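Side-chain contacts in histidine acid phosphatase (Bifidobacterium longum subsp. infantis, PDB 6RXD), which acts as a phytase of the multiple inositol polyphosphate phosphatase type, probably hydrolysing inositol hexakisphosphate and 2,3-bisphosphoglycerate: residues 316-319 against 320-323; 362-365 against 366-369. All coordinates share one frame; numbering follows the deposited sequence. Where two conformers were deposited one is given.

Contact 1 (316-319 against 320-323); sequences ADMH and NENT
With CG beside the backbone N and a bend at chi2 (77°), the E321 chain folds back along its own turn and lays OE1 against M318, 3.2 Å from M318 CA. The two residues belong to a short 3-10 turn that follows helix 301-317 and opens the loop toward helix 339-357. The turn is tied by the amide E321 N, which donates to M318 O over 3.0 Å, and by N322 N, which donates to H319 O over 3.1 Å. A single water joins the helix end to the turn: it donates to D317 O and to E321 OE1, the latter over 2.7 Å, and accepts from N320 N. While this water holds OE1 of the buried carboxylate, OE2 accepts from G102 N, where helix 102-118 begins, and weakly from N95 ND2; the nearby helix start would probably favour the negative charge. The M318 side chain packs on I88, A91 and N92 of helix 75-95. On the outer side, H319 stands with CG anti to its own N (chi1 -179°), which turns the imidazole across the N320 side chain. The N320 OD1 atom lies in the ring plane at its edge, 3.7 Å from H319 ND1, while ring and amide planes are turned 71° apart; N320 ND2 is hydrogen-bonded to Q106 OE1. Beyond them N322 forms the centre of an inverse gamma turn, its ND2 hydrogen-bonded to F328 O. A second water donates to H319 O and N322 O; its oxygen stands over one face of the H319 ring, offset toward the rim, and 2.7 Å from N322 O.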
# COMPACT_ATOMS: atom_id res chain seq x y z
N ALA A 316 -2.95 -11.32 -9.48
CA ALA A 316 -3.69 -11.58 -8.24
C ALA A 316 -4.60 -10.40 -7.90
O ALA A 316 -5.70 -10.59 -7.38
CB ALA A 316 -2.73 -11.85 -7.09
N ASP A 317 -4.12 -9.19 -8.17
CA ASP A 317 -4.89 -7.98 -7.90
C ASP A 317 -6.00 -7.82 -8.90
O ASP A 317 -6.99 -7.12 -8.64
CB ASP A 317 -3.96 -6.76 -7.96
CG ASP A 317 -2.96 -6.74 -6.84
OD1 ASP A 317 -2.12 -5.81 -6.81
OD2 ASP A 317 -3.03 -7.64 -5.97
N MET A 318 -5.85 -8.47 -10.06
CA MET A 318 -6.85 -8.40 -11.12
C MET A 318 -7.72 -9.64 -11.17
O MET A 318 -8.24 -10.03 -12.22
CB MET A 318 -6.18 -8.17 -12.49
CG MET A 318 -5.32 -6.91 -12.51
SD MET A 318 -4.81 -6.47 -14.19
CE MET A 318 -6.36 -5.86 -14.86
N HIS A 319 -7.88 -10.28 -10.01
CA HIS A 319 -8.68 -11.49 -9.92
C HIS A 319 -10.08 -11.32 -10.53
O HIS A 319 -10.57 -12.22 -11.22
CB HIS A 319 -8.79 -11.91 -8.45
CG HIS A 319 -9.59 -13.16 -8.24
ND1 HIS A 319 -10.95 -13.15 -8.05
CD2 HIS A 319 -9.21 -14.46 -8.21
CE1 HIS A 319 -11.38 -14.39 -7.90
NE2 HIS A 319 -10.35 -15.20 -7.99
N ASN A 320 -10.72 -10.19 -10.27
CA ASN A 320 -12.09 -10.01 -10.75
C ASN A 320 -12.17 -9.89 -12.26
O ASN A 320 -13.21 -10.14 -12.86
CB ASN A 320 -12.77 -8.80 -10.10
CG ASN A 320 -12.98 -8.97 -8.61
OD1 ASN A 320 -12.26 -9.73 -7.96
ND2 ASN A 320 -13.98 -8.28 -8.07
N GLU A 321 -11.07 -9.47 -12.88
CA GLU A 321 -11.00 -9.30 -14.32
C GLU A 321 -10.50 -10.57 -14.98
O GLU A 321 -10.42 -10.65 -16.20
CB GLU A 321 -10.06 -8.13 -14.66
CG GLU A 321 -10.60 -6.75 -14.25
CD GLU A 321 -10.48 -6.47 -12.76
OE1 GLU A 321 -9.56 -7.00 -12.11
OE2 GLU A 321 -11.31 -5.70 -12.23
N ASN A 322 -10.12 -11.56 -14.17
CA ASN A 322 -9.58 -12.80 -14.71
C ASN A 322 -10.75 -13.73 -14.99
O ASN A 322 -11.09 -14.58 -14.18
CB ASN A 322 -8.62 -13.43 -13.69
CG ASN A 322 -7.86 -14.61 -14.24
OD1 ASN A 322 -8.20 -15.15 -15.31
ND2 ASN A 322 -6.84 -15.04 -13.51
N THR A 323 -11.36 -13.54 -16.15
CA THR A 323 -12.70 -14.08 -16.36
C THR A 323 -13.10 -14.06 -17.82
O THR A 323 -12.62 -13.24 -18.61
CB THR A 323 -13.72 -13.25 -15.55
OG1 THR A 323 -15.01 -13.87 -15.62
CG2 THR A 323 -13.82 -11.83 -16.11
O HOH W 1 -9.79 -7.47 -9.46
O HOH W 2 -11.56 -14.90 -11.50

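Contact 2 (362-365 against 366-369); sequences AGQN and ETYS
The Q364 side chain curls over and grips T367 at two points, in a loop between helices 339-357 and 372-386 that contains an alpha turn from N365 to S369. Two torsions make the curl: chi1 of 63° sets CG between the backbone N and the carbonyl carbon, and chi2 of 80° then bends the chain. The terminal amide thus reaches the turn. Its OE1 accepts the amide proton of T367, with T367 N lying in the carbonyl plane of the side chain at 3.0 Å, and NE2 donates to T367 OG1 over 3.3 Å, with the hydroxyl oxygen close to the amide plane. Both ends of the amide are therefore used, which fixes its rotation, and the two side chains cross at about a right angle. NE2 has a second acceptor in Y361 O, and OG1 is also hydrogen-bonded to G358 O, so the pair is linked back to the end of helix 339-357. The turn itself is closed by S369 N, which donates to N365 O over 2.9 Å; Y368 N adds a weak bond to the same oxygen. A chi1 of 60° likewise places Y368 CG between N and carbonyl carbon, bringing the ring back under N365: N365 O is 4.2 Å above the ring plane over its centre, N365 CA over the same face, 4.0 Å from Y368 CE2, and N365 CB over the phenol end, 3.9 Å from Y368 OH. The Y368 side chain also packs on P405, A408 and L409 of helix 400-410. At the surface one water spans the turn, donating to N365 OD1 over 2.6 Å and lying 2.8 Å from S369 OG.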
# COMPACT_ATOMS: atom_id res chain seq x y z
N ALA A 362 20.29 0.65 10.06
CA ALA A 362 20.51 1.17 11.41
C ALA A 362 21.43 2.39 11.39
O ALA A 362 22.39 2.43 10.62
CB ALA A 362 21.10 0.08 12.30
N GLY A 363 21.13 3.36 12.23
CA GLY A 363 21.93 4.57 12.30
C GLY A 363 21.26 5.78 11.66
O GLY A 363 21.84 6.87 11.64
N GLN A 364 20.06 5.59 11.12
CA GLN A 364 19.30 6.69 10.55
C GLN A 364 17.80 6.52 10.83
O GLN A 364 17.33 5.40 11.08
CB GLN A 364 19.54 6.78 9.03
CG GLN A 364 19.08 5.56 8.22
CD GLN A 364 17.58 5.54 7.93
OE1 GLN A 364 16.97 6.59 7.66
NE2 GLN A 364 16.97 4.36 8.00
N ASN A 365 17.06 7.63 10.80
CA ASN A 365 15.60 7.55 10.81
C ASN A 365 15.00 8.43 9.72
O ASN A 365 13.80 8.73 9.75
CB ASN A 365 15.02 7.94 12.18
CG ASN A 365 15.41 9.35 12.60
OD1 ASN A 365 16.01 10.11 11.84
ND2 ASN A 365 15.05 9.71 13.83
N GLU A 366 15.83 8.84 8.78
CA GLU A 366 15.41 9.73 7.69
C GLU A 366 14.36 9.09 6.80
O GLU A 366 13.50 9.77 6.25
CB GLU A 366 16.62 10.14 6.84
CG GLU A 366 17.63 11.00 7.58
CD GLU A 366 17.04 12.31 8.05
OE1 GLU A 366 17.34 12.72 9.19
OE2 GLU A 366 16.26 12.93 7.29
N THR A 367 14.43 7.77 6.65
CA THR A 367 13.48 7.10 5.77
C THR A 367 12.04 7.11 6.28
O THR A 367 11.10 7.08 5.48
CB THR A 367 13.87 5.65 5.46
OG1 THR A 367 14.01 4.92 6.68
CG2 THR A 367 15.18 5.59 4.68
N TYR A 368 11.84 7.15 7.60
CA TYR A 368 10.47 7.08 8.11
C TYR A 368 10.01 8.21 9.00
O TYR A 368 8.82 8.31 9.31
CB TYR A 368 10.22 5.74 8.79
CG TYR A 368 11.11 5.43 9.96
CD1 TYR A 368 10.78 5.83 11.24
CD2 TYR A 368 12.28 4.71 9.77
CE1 TYR A 368 11.59 5.53 12.30
CE2 TYR A 368 13.10 4.40 10.82
CZ TYR A 368 12.75 4.81 12.08
OH TYR A 368 13.58 4.48 13.13
N SER A 369 10.94 9.07 9.42
CA SER A 369 10.56 10.24 10.22
C SER A 369 9.59 11.12 9.43
O SER A 369 8.86 11.94 10.02
CB SER A 369 11.79 11.04 10.63
OG SER A 369 12.46 11.56 9.49
O HOH W 3 18.71 10.00 10.61
O HOH W 4 15.01 12.14 10.47

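In the fold
Contacts 1 and 2 lie on opposite sides of the chain's centre, about 37 Å apart between centres and about 22 Å between nearest atoms, and do not touch. Contact 1 runs from the end of helix 301-317 into the loop before helix 339-357, whereas contact 2 lies in the loop after that helix. Only contact 1 has a bound metal close by, the side chain of E321 lying about 7 Å from the zinc ion held by E94 and H326. Contact 2 lies near residues that bind zinc in another structure of this protein, with T367 about 6 Å from E356 between side chains.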